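Local structure of alpha-L-arabinosidase (Xanthomonas axonopodis pv. citri, 6D25) at residues I60-E68 / H76-A84; T136-E144 / R183-V194. The protein probably hydrolyses alpha-L-arabinofuranosyl side groups from arabinoxylans, including internally di-substituted ones, as a trimeric GH51 arabinofuranosidase. All coordinates share one frame; numbering follows the deposited sequence.

Contact 1 (I60-E68 / H76-A84); sequences IYGGVWVGE and HGYRNDVVA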
loop_
_atom_site.group_PDB
_atom_site.type_symbol
_atom_site.label_atom_id
_atom_site.label_comp_id
_atom_site.label_asym_id
_atom_site.label_seq_id
_atom_site.Cartn_x
_atom_site.Cartn_y
_atom_site.Cartn_z
ATOM N N ILE A 60 22.452 -14.635 -14.947
ATOM C CA ILE A 60 21.451 -15.564 -15.436
ATOM C C ILE A 60 21.687 -15.824 -16.923
ATOM O O ILE A 60 21.865 -16.985 -17.329
ATOM C CB ILE A 60 20.027 -15.025 -15.169
ATOM C CG1 ILE A 60 19.754 -14.927 -13.665
ATOM C CG2 ILE A 60 18.997 -15.869 -15.883
ATOM C CD1 ILE A 60 19.686 -16.211 -12.941
ATOM N N TYR A 61 21.661 -14.775 -17.707
ATOM C CA TYR A 61 21.835 -14.878 -19.160
ATOM C C TYR A 61 23.334 -14.999 -19.461
ATOM O O TYR A 61 24.066 -14.024 -19.297
ATOM C CB TYR A 61 21.198 -13.675 -19.888
ATOM C CG TYR A 61 19.709 -13.626 -19.611
ATOM C CD1 TYR A 61 18.864 -14.587 -20.153
ATOM C CD2 TYR A 61 19.168 -12.698 -18.739
ATOM C CE1 TYR A 61 17.523 -14.643 -19.808
ATOM C CE2 TYR A 61 17.828 -12.747 -18.396
ATOM C CZ TYR A 61 16.989 -13.707 -18.969
ATOM O OH TYR A 61 15.661 -13.733 -18.680
ATOM N N GLY A 62 23.733 -16.192 -19.925
ATOM C CA GLY A 62 25.135 -16.494 -20.107
ATOM C C GLY A 62 25.665 -17.351 -18.977
ATOM O O GLY A 62 26.231 -18.386 -19.211
ATOM N N GLY A 63 25.420 -16.940 -17.739
ATOM C CA GLY A 63 25.924 -17.711 -16.576
ATOM C C GLY A 63 25.189 -19.021 -16.344
ATOM O O GLY A 63 25.800 -19.984 -15.885
ATOM N N VAL A 64 23.866 -19.042 -16.592
ATOM C CA VAL A 64 23.012 -20.227 -16.325
ATOM C C VAL A 64 22.241 -20.607 -17.603
ATOM O O VAL A 64 22.309 -21.743 -18.086
ATOM C CB VAL A 64 22.051 -19.967 -15.160
ATOM C CG1 VAL A 64 21.064 -21.120 -15.000
ATOM C CG2 VAL A 64 22.815 -19.719 -13.864
ATOM N N TRP A 65 21.516 -19.640 -18.123
ATOM C CA TRP A 65 20.592 -19.816 -19.235
ATOM C C TRP A 65 21.282 -19.404 -20.533
ATOM O O TRP A 65 21.700 -18.243 -20.651
ATOM C CB TRP A 65 19.340 -18.957 -19.025
ATOM C CG TRP A 65 18.368 -19.107 -20.152
ATOM C CD1 TRP A 65 18.210 -18.270 -21.224
ATOM C CD2 TRP A 65 17.464 -20.212 -20.355
ATOM N NE1 TRP A 65 17.275 -18.786 -22.083
ATOM C CE2 TRP A 65 16.779 -19.959 -21.557
ATOM C CE3 TRP A 65 17.155 -21.361 -19.629
ATOM C CZ2 TRP A 65 15.840 -20.854 -22.070
ATOM C CZ3 TRP A 65 16.193 -22.222 -20.112
ATOM C CH2 TRP A 65 15.536 -21.966 -21.319
ATOM N N VAL A 66 21.367 -20.300 -21.501
ATOM C CA VAL A 66 21.898 -19.939 -22.812
ATOM C C VAL A 66 20.798 -20.100 -23.871
ATOM O O VAL A 66 20.940 -19.595 -24.953
ATOM C CB VAL A 66 23.156 -20.754 -23.162
ATOM C CG1 VAL A 66 24.309 -20.426 -22.219
ATOM C CG2 VAL A 66 22.907 -22.253 -23.185
ATOM N N GLY A 67 19.725 -20.815 -23.570
ATOM C CA GLY A 67 18.662 -21.057 -24.569
ATOM C C GLY A 67 18.889 -22.363 -25.309
ATOM O O GLY A 67 20.026 -22.754 -25.515
ATOM N N GLU A 68 17.824 -23.009 -25.736
ATOM C CA GLU A 68 17.890 -24.372 -26.293
ATOM C C GLU A 68 18.673 -24.383 -27.612
ATOM O O GLU A 68 19.348 -25.344 -27.889
ATOM C CB GLU A 68 16.502 -24.976 -26.511
ATOM C CG GLU A 68 15.789 -25.260 -25.209
ATOM C CD GLU A 68 14.515 -26.090 -25.284
ATOM O OE1 GLU A 68 13.443 -25.473 -25.461
ATOM O OE2 GLU A 68 14.588 -27.329 -25.126
ATOM N N HIS A 76 18.012 -28.422 -22.134
ATOM C CA HIS A 76 16.768 -27.603 -22.088
ATOM C C HIS A 76 17.107 -26.121 -21.859
ATOM O O HIS A 76 16.317 -25.414 -21.250
ATOM C CB HIS A 76 15.804 -28.123 -21.015
ATOM C CG HIS A 76 15.372 -29.527 -21.247
ATOM N ND1 HIS A 76 14.772 -29.945 -22.437
ATOM C CD2 HIS A 76 15.459 -30.611 -20.453
ATOM C CE1 HIS A 76 14.497 -31.237 -22.353
ATOM N NE2 HIS A 76 14.907 -31.672 -21.139
ATOM N N GLY A 77 18.252 -25.662 -22.356
ATOM C CA GLY A 77 18.626 -24.246 -22.294
ATOM C C GLY A 77 19.561 -23.906 -21.139
ATOM O O GLY A 77 20.084 -22.788 -21.105
ATOM N N TYR A 78 19.793 -24.840 -20.214
ATOM C CA TYR A 78 20.746 -24.633 -19.121
ATOM C C TYR A 78 22.123 -25.149 -19.546
ATOM O O TYR A 78 22.249 -26.290 -19.931
ATOM C CB TYR A 78 20.329 -25.375 -17.856
ATOM C CG TYR A 78 18.879 -25.268 -17.490
ATOM C CD1 TYR A 78 18.338 -24.055 -17.139
ATOM C CD2 TYR A 78 18.059 -26.382 -17.473
ATOM C CE1 TYR A 78 16.992 -23.944 -16.837
ATOM C CE2 TYR A 78 16.714 -26.298 -17.142
ATOM C CZ TYR A 78 16.178 -25.057 -16.854
ATOM O OH TYR A 78 14.866 -24.937 -16.541
ATOM N N ARG A 79 23.146 -24.312 -19.452
ATOM C CA ARG A 79 24.471 -24.741 -19.906
ATOM C C ARG A 79 24.963 -25.895 -19.007
ATOM O O ARG A 79 24.884 -25.862 -17.764
ATOM C CB ARG A 79 25.440 -23.559 -19.983
ATOM C CG ARG A 79 25.702 -22.832 -18.680
ATOM C CD ARG A 79 26.546 -21.579 -18.971
ATOM N NE ARG A 79 27.867 -21.942 -19.439
ATOM C CZ ARG A 79 28.669 -21.143 -20.119
ATOM N NH1 ARG A 79 29.907 -21.518 -20.328
ATOM N NH2 ARG A 79 28.212 -19.973 -20.606
ATOM N N ASN A 80 25.475 -26.924 -19.678
ATOM C CA ASN A 80 25.801 -28.212 -19.031
ATOM C C ASN A 80 26.944 -28.074 -18.000
ATOM O O ASN A 80 26.956 -28.746 -16.965
ATOM C CB ASN A 80 26.209 -29.230 -20.089
ATOM C CG ASN A 80 25.037 -29.748 -20.900
ATOM O OD1 ASN A 80 23.882 -29.564 -20.517
ATOM N ND2 ASN A 80 25.331 -30.399 -22.010
ATOM N N ASP A 81 27.947 -27.274 -18.339
ATOM C CA ASP A 81 29.159 -27.144 -17.518
ATOM C C ASP A 81 28.779 -26.597 -16.133
ATOM O O ASP A 81 29.260 -27.113 -15.100
ATOM C CB ASP A 81 30.250 -26.330 -18.223
ATOM C CG ASP A 81 29.849 -24.957 -18.792
ATOM O OD1 ASP A 81 28.703 -24.524 -18.593
ATOM O OD2 ASP A 81 30.695 -24.354 -19.529
ATOM N N VAL A 82 27.904 -25.596 -16.097
ATOM C CA VAL A 82 27.499 -24.972 -14.843
ATOM C C VAL A 82 26.641 -25.945 -14.033
ATOM O O VAL A 82 26.774 -26.037 -12.816
ATOM C CB VAL A 82 26.777 -23.637 -15.109
ATOM C CG1 VAL A 82 26.059 -23.125 -13.871
ATOM C CG2 VAL A 82 27.740 -22.591 -15.627
ATOM N N VAL A 83 25.728 -26.647 -14.699
ATOM C CA VAL A 83 24.893 -27.626 -14.034
ATOM C C VAL A 83 25.778 -28.652 -13.309
ATOM O O VAL A 83 25.554 -28.942 -12.123
ATOM C CB VAL A 83 23.911 -28.311 -15.013
ATOM C CG1 VAL A 83 23.250 -29.534 -14.403
ATOM C CG2 VAL A 83 22.866 -27.322 -15.485
ATOM N N ALA A 84 26.776 -29.197 -14.014
ATOM C CA ALA A 84 27.598 -30.234 -13.431
ATOM C C ALA A 84 28.383 -29.674 -12.229
ATOM O O ALA A 84 28.516 -30.327 -11.165
ATOM C CB ALA A 84 28.488 -30.812 -14.492
#

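Contact 2 (T136-E144 / R183-V194); sequences THEFMDFTE and RRANGRDAPWQV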
loop_
_atom_site.group_PDB
_atom_site.type_symbol
_atom_site.label_atom_id
_atom_site.label_comp_id
_atom_site.label_asym_id
_atom_site.label_seq_id
_atom_site.Cartn_x
_atom_site.Cartn_y
_atom_site.Cartn_z
ATOM N N THR A 136 9.607 -18.200 -14.275
ATOM C CA THR A 136 9.231 -19.172 -13.225
ATOM C C THR A 136 9.542 -20.620 -13.644
ATOM O O THR A 136 10.149 -21.380 -12.880
ATOM C CB THR A 136 7.752 -19.042 -12.815
ATOM O OG1 THR A 136 7.592 -17.823 -12.119
ATOM C CG2 THR A 136 7.311 -20.180 -11.927
ATOM N N HIS A 137 9.105 -21.047 -14.812
ATOM C CA HIS A 137 9.283 -22.434 -15.174
ATOM C C HIS A 137 10.774 -22.750 -15.339
ATOM O O HIS A 137 11.224 -23.849 -14.950
ATOM C CB HIS A 137 8.532 -22.787 -16.461
ATOM C CG HIS A 137 7.065 -22.887 -16.262
ATOM N ND1 HIS A 137 6.375 -24.047 -16.463
ATOM C CD2 HIS A 137 6.160 -21.954 -15.894
ATOM C CE1 HIS A 137 5.104 -23.831 -16.242
ATOM N NE2 HIS A 137 4.923 -22.570 -15.864
ATOM N N GLU A 138 11.519 -21.814 -15.938
ATOM C CA GLU A 138 12.897 -22.112 -16.233
ATOM C C GLU A 138 13.675 -22.197 -14.920
ATOM O O GLU A 138 14.511 -23.105 -14.759
ATOM C CB GLU A 138 13.474 -21.059 -17.199
ATOM C CG GLU A 138 12.825 -21.099 -18.572
ATOM C CD GLU A 138 11.436 -20.481 -18.705
ATOM O OE1 GLU A 138 11.030 -19.668 -17.829
ATOM O OE2 GLU A 138 10.776 -20.807 -19.692
ATOM N N PHE A 139 13.411 -21.267 -13.974
ATOM C CA PHE A 139 14.101 -21.346 -12.693
ATOM C C PHE A 139 13.673 -22.610 -11.920
ATOM O O PHE A 139 14.543 -23.366 -11.385
ATOM C CB PHE A 139 13.872 -20.107 -11.834
ATOM C CG PHE A 139 14.449 -20.249 -10.462
ATOM C CD1 PHE A 139 15.826 -20.252 -10.267
ATOM C CD2 PHE A 139 13.638 -20.477 -9.368
ATOM C CE1 PHE A 139 16.368 -20.427 -9.007
ATOM C CE2 PHE A 139 14.191 -20.643 -8.100
ATOM C CZ PHE A 139 15.556 -20.619 -7.939
ATOM N N MET A 140 12.374 -22.858 -11.822
ATOM C CA MET A 140 11.946 -23.956 -10.964
ATOM C C MET A 140 12.412 -25.303 -11.529
ATOM O O MET A 140 12.835 -26.197 -10.752
ATOM C CB MET A 140 10.426 -23.943 -10.755
ATOM C CG MET A 140 9.949 -22.755 -9.961
ATOM S SD MET A 140 10.725 -22.599 -8.315
ATOM C CE MET A 140 9.916 -23.974 -7.515
ATOM N N ASP A 141 12.364 -25.478 -12.837
ATOM C CA ASP A 141 12.835 -26.722 -13.441
ATOM C C ASP A 141 14.363 -26.817 -13.306
ATOM O O ASP A 141 14.900 -27.920 -13.200
ATOM C CB ASP A 141 12.376 -26.849 -14.896
ATOM C CG ASP A 141 10.883 -27.092 -15.059
ATOM O OD1 ASP A 141 10.226 -27.538 -14.077
ATOM O OD2 ASP A 141 10.389 -26.803 -16.166
ATOM N N PHE A 142 15.055 -25.711 -13.281
ATOM C CA PHE A 142 16.518 -25.708 -13.005
ATOM C C PHE A 142 16.781 -26.222 -11.580
ATOM O O PHE A 142 17.699 -27.060 -11.402
ATOM C CB PHE A 142 17.089 -24.302 -13.188
ATOM C CG PHE A 142 18.562 -24.144 -12.915
ATOM C CD1 PHE A 142 19.484 -24.686 -13.784
ATOM C CD2 PHE A 142 19.016 -23.420 -11.822
ATOM C CE1 PHE A 142 20.840 -24.500 -13.587
ATOM C CE2 PHE A 142 20.386 -23.206 -11.646
ATOM C CZ PHE A 142 21.285 -23.773 -12.506
ATOM N N THR A 143 15.995 -25.780 -10.603
ATOM C CA THR A 143 16.192 -26.287 -9.237
ATOM C C THR A 143 15.998 -27.805 -9.207
ATOM O O THR A 143 16.781 -28.494 -8.534
ATOM C CB THR A 143 15.320 -25.597 -8.175
ATOM O OG1 THR A 143 13.932 -25.887 -8.395
ATOM C CG2 THR A 143 15.567 -24.096 -8.150
ATOM N N GLU A 144 15.016 -28.333 -9.940
ATOM C CA GLU A 144 14.798 -29.778 -9.942
ATOM C C GLU A 144 15.961 -30.492 -10.634
ATOM O O GLU A 144 16.365 -31.549 -10.165
ATOM C CB GLU A 144 13.461 -30.153 -10.575
ATOM C CG GLU A 144 12.304 -29.766 -9.680
ATOM C CD GLU A 144 10.994 -30.454 -9.933
ATOM O OE1 GLU A 144 10.878 -31.155 -11.001
ATOM O OE2 GLU A 144 10.070 -30.261 -9.106
ATOM N N ARG A 183 -0.293 -23.066 -15.103
ATOM C CA ARG A 183 0.973 -23.763 -14.940
ATOM C C ARG A 183 1.011 -25.046 -15.806
ATOM O O ARG A 183 2.017 -25.318 -16.500
ATOM C CB ARG A 183 1.207 -24.106 -13.473
ATOM C CG ARG A 183 2.511 -24.839 -13.217
ATOM C CD ARG A 183 2.578 -25.562 -11.881
ATOM N NE ARG A 183 1.574 -26.614 -11.747
ATOM C CZ ARG A 183 0.670 -26.726 -10.751
ATOM N NH1 ARG A 183 0.489 -25.761 -9.851
ATOM N NH2 ARG A 183 -0.061 -27.849 -10.677
ATOM N N ARG A 184 -0.054 -25.833 -15.755
ATOM C CA ARG A 184 -0.124 -27.062 -16.549
ATOM C C ARG A 184 -0.050 -26.732 -18.051
ATOM O O ARG A 184 0.654 -27.435 -18.787
ATOM C CB ARG A 184 -1.373 -27.881 -16.220
ATOM C CG ARG A 184 -1.493 -28.274 -14.753
ATOM C CD ARG A 184 -2.591 -29.310 -14.505
ATOM N NE ARG A 184 -2.547 -29.744 -13.112
ATOM C CZ ARG A 184 -3.216 -29.217 -12.107
ATOM N NH1 ARG A 184 -4.122 -28.289 -12.341
ATOM N NH2 ARG A 184 -2.938 -29.606 -10.860
ATOM N N ALA A 185 -0.762 -25.719 -18.509
ATOM C CA ALA A 185 -0.770 -25.301 -19.920
ATOM C C ALA A 185 0.667 -24.933 -20.354
ATOM O O ALA A 185 1.049 -25.165 -21.519
ATOM C CB ALA A 185 -1.698 -24.112 -20.123
ATOM N N ASN A 186 1.431 -24.350 -19.420
ATOM C CA ASN A 186 2.777 -23.886 -19.686
ATOM C C ASN A 186 3.795 -25.030 -19.507
ATOM O O ASN A 186 4.994 -24.799 -19.586
ATOM C CB ASN A 186 3.103 -22.686 -18.797
ATOM C CG ASN A 186 2.428 -21.419 -19.278
ATOM O OD1 ASN A 186 2.118 -21.308 -20.467
ATOM N ND2 ASN A 186 2.128 -20.493 -18.386
ATOM N N GLY A 187 3.335 -26.261 -19.275
ATOM C CA GLY A 187 4.161 -27.450 -19.380
ATOM C C GLY A 187 4.523 -28.095 -18.056
ATOM O O GLY A 187 5.298 -29.009 -18.078
ATOM N N ARG A 188 3.981 -27.665 -16.918
ATOM C CA ARG A 188 4.298 -28.283 -15.630
ATOM C C ARG A 188 3.006 -28.793 -14.968
ATOM O O ARG A 188 2.210 -28.040 -14.389
ATOM C CB ARG A 188 5.000 -27.265 -14.727
ATOM C CG ARG A 188 5.273 -27.783 -13.335
ATOM C CD ARG A 188 6.324 -28.887 -13.309
ATOM N NE ARG A 188 6.388 -29.439 -11.947
ATOM C CZ ARG A 188 7.417 -30.103 -11.429
ATOM N NH1 ARG A 188 8.518 -30.282 -12.128
ATOM N NH2 ARG A 188 7.355 -30.515 -10.180
ATOM N N ASP A 189 2.806 -30.089 -15.021
ATOM C CA ASP A 189 1.571 -30.698 -14.533
ATOM C C ASP A 189 1.532 -30.654 -12.999
ATOM O O ASP A 189 0.569 -30.154 -12.415
ATOM C CB ASP A 189 1.400 -32.109 -15.098
ATOM C CG ASP A 189 0.155 -32.830 -14.585
ATOM O OD1 ASP A 189 -0.908 -32.207 -14.447
ATOM O OD2 ASP A 189 0.272 -34.011 -14.326
ATOM N N ALA A 190 2.548 -31.222 -12.361
ATOM C CA ALA A 190 2.551 -31.302 -10.890
ATOM C C ALA A 190 3.010 -29.959 -10.315
ATOM O O ALA A 190 3.772 -29.245 -10.932
ATOM C CB ALA A 190 3.470 -32.428 -10.430
ATOM N N PRO A 191 2.564 -29.646 -9.112
ATOM C CA PRO A 191 3.148 -28.513 -8.407
ATOM C C PRO A 191 4.675 -28.660 -8.248
ATOM O O PRO A 191 5.188 -29.776 -8.235
ATOM C CB PRO A 191 2.551 -28.563 -6.990
ATOM C CG PRO A 191 1.342 -29.414 -7.103
ATOM C CD PRO A 191 1.585 -30.351 -8.279
ATOM N N TRP A 192 5.364 -27.549 -8.125
ATOM C CA TRP A 192 6.720 -27.539 -7.624
ATOM C C TRP A 192 6.685 -27.368 -6.098
ATOM O O TRP A 192 5.700 -26.926 -5.518
ATOM C CB TRP A 192 7.524 -26.375 -8.199
ATOM C CG TRP A 192 7.809 -26.380 -9.669
ATOM C CD1 TRP A 192 8.759 -27.102 -10.327
ATOM C CD2 TRP A 192 7.205 -25.516 -10.644
ATOM N NE1 TRP A 192 8.761 -26.764 -11.647
ATOM C CE2 TRP A 192 7.837 -25.773 -11.873
ATOM C CE3 TRP A 192 6.228 -24.526 -10.589
ATOM C CZ2 TRP A 192 7.502 -25.095 -13.045
ATOM C CZ3 TRP A 192 5.879 -23.869 -11.748
ATOM C CH2 TRP A 192 6.519 -24.142 -12.961
ATOM N N GLN A 193 7.799 -27.671 -5.466
ATOM C CA GLN A 193 8.017 -27.362 -4.070
ATOM C C GLN A 193 8.620 -25.962 -3.960
ATOM O O GLN A 193 9.606 -25.645 -4.643
ATOM C CB GLN A 193 8.972 -28.390 -3.438
ATOM C CG GLN A 193 8.490 -29.831 -3.554
ATOM C CD GLN A 193 7.208 -30.086 -2.792
ATOM O OE1 GLN A 193 7.144 -29.839 -1.588
ATOM N NE2 GLN A 193 6.196 -30.563 -3.489
ATOM N N VAL A 194 8.011 -25.149 -3.099
ATOM C CA VAL A 194 8.485 -23.812 -2.774
ATOM C C VAL A 194 8.691 -23.720 -1.257
ATOM O O VAL A 194 7.834 -23.210 -0.522
ATOM C CB VAL A 194 7.533 -22.717 -3.294
ATOM C CG1 VAL A 194 8.092 -21.335 -2.983
ATOM C CG2 VAL A 194 7.286 -22.854 -4.799
HETATM O O HOH W 1 9.035 -29.690 -14.899
HETATM O O HOH W 2 10.128 -28.583 -6.982
#

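Contact 1 (I60-E68 / H76-A84)
W65 and Y78 form a single antiparallel bridge that closes the long excursion after strand 51-52, joining residues 60-68 to strand 78-79 just before helix 80-88. Two backbone bonds flank this non-hydrogen-bonded pair: R79 N donates to V64 O at 3.0 Å, and V66 N to G77 O at 2.8 Å. G77 O also takes G67 N at 3.2 Å, this one arriving in the carbonyl plane on a lone pair. The same carbonyl oxygen lies over one face of the W65 indole. G77 CA covers that face too, 4.1 Å from the centroid of the six-membered ring, a CH-pi contact that leaves G77 no room for a beta carbon. The indole edge is turned to the face of the Y78 phenol in an offset edge-to-face pair, with planes at 76° and W65 CZ3 3.8 Å from Y78 CE1. In the beta/alpha barrel typical of GH51 enzymes, this stretch is the connection between the first strand and the first helix. R79, the N-cap of that helix, has CG wedged between its backbone N and carbonyl carbon (chi1 61°), and the chain beyond it runs past V64 O toward the glycine turn. There R79 NH2 reaches G62 O at 2.9 Å through a bent bond (137°), while NE and NH1 grip the two oxygens of D81 side-on, fixing the rotation of the guanidinium. G386 O is a second acceptor for NH2. V82 CG2 presses on G63 O at 3.3 Å, a buried carbonyl for which the model contains no hydrogen-bond partner.

Contact 2 (T136-E144 / R183-V194)
Helix 136-146, through residues 136-144, packs against the end of helix 178-185 and the loop that follows, its nearest CA pairs being H137 with R188 (7.7 Å) and M140 with W192 (7.2 Å). A Schellman motif with G187 as its C-prime residue ends the second helix, and the chain beyond it runs across the first. W192 is the centre of the packing. M140 CB sits over one face of the indole, 3.3 Å from the centroid of the five-membered ring, with M140 SD farther above it as a Met-aromatic contact; the bent methionine chain then brings CE to W192 CB and Q193 O. R188 CG lies against the opposite face, and a bend at chi2 (68°) lays the guanidinium over W192 CD1. At its rim, W192 CH2 points into the middle of the H137 imidazole, 3.4 Å above its plane, in an edge-to-face pair with planes at 84°. The indole N-H is satisfied nearby: NE1 donates to D141 OD1 at 2.9 Å (161°), exactly in the ring plane but from above the carboxylate. E144 comes from the other direction to meet R188, OE1 accepting from NH1 at 2.8 Å and OE2 accepting more weakly from NH2. D141 joins this salt-bridge network only at long range, and a water links its OD1 to R188 NH1. A second water ties E144 OE2 to Q193 N. Around this interface, M140 and V194 both rest on I152 of strand 149-154, while helix 161-172 supplies M171, which touches W192, and the Y170 hydroxyl bonded to H137 NE2.

Helix 136-146 is the element common to both contacts, whose centres lie about 17 Å apart. It is one partner in contact 2, whereas contact 1 merely leans on it: Y78 OH makes a probable hydrogen bond to E138 O at 2.6 Å, and V64 CG1 packs on F142 CZ at 3.6 Å. Both contacts are partly buried. The centre of contact 1 lies about 20 Å from the centre of the chain, that of contact 2 about 24 Å. Contact 1 joins two segments only seven residues apart in sequence, mainly through backbone bonds and glycines. Contact 2 joins elements much farther apart in sequence with no direct backbone-to-backbone hydrogen bond, with an aromatic interior and a charged, hydrated rim at D141, E144 and R188.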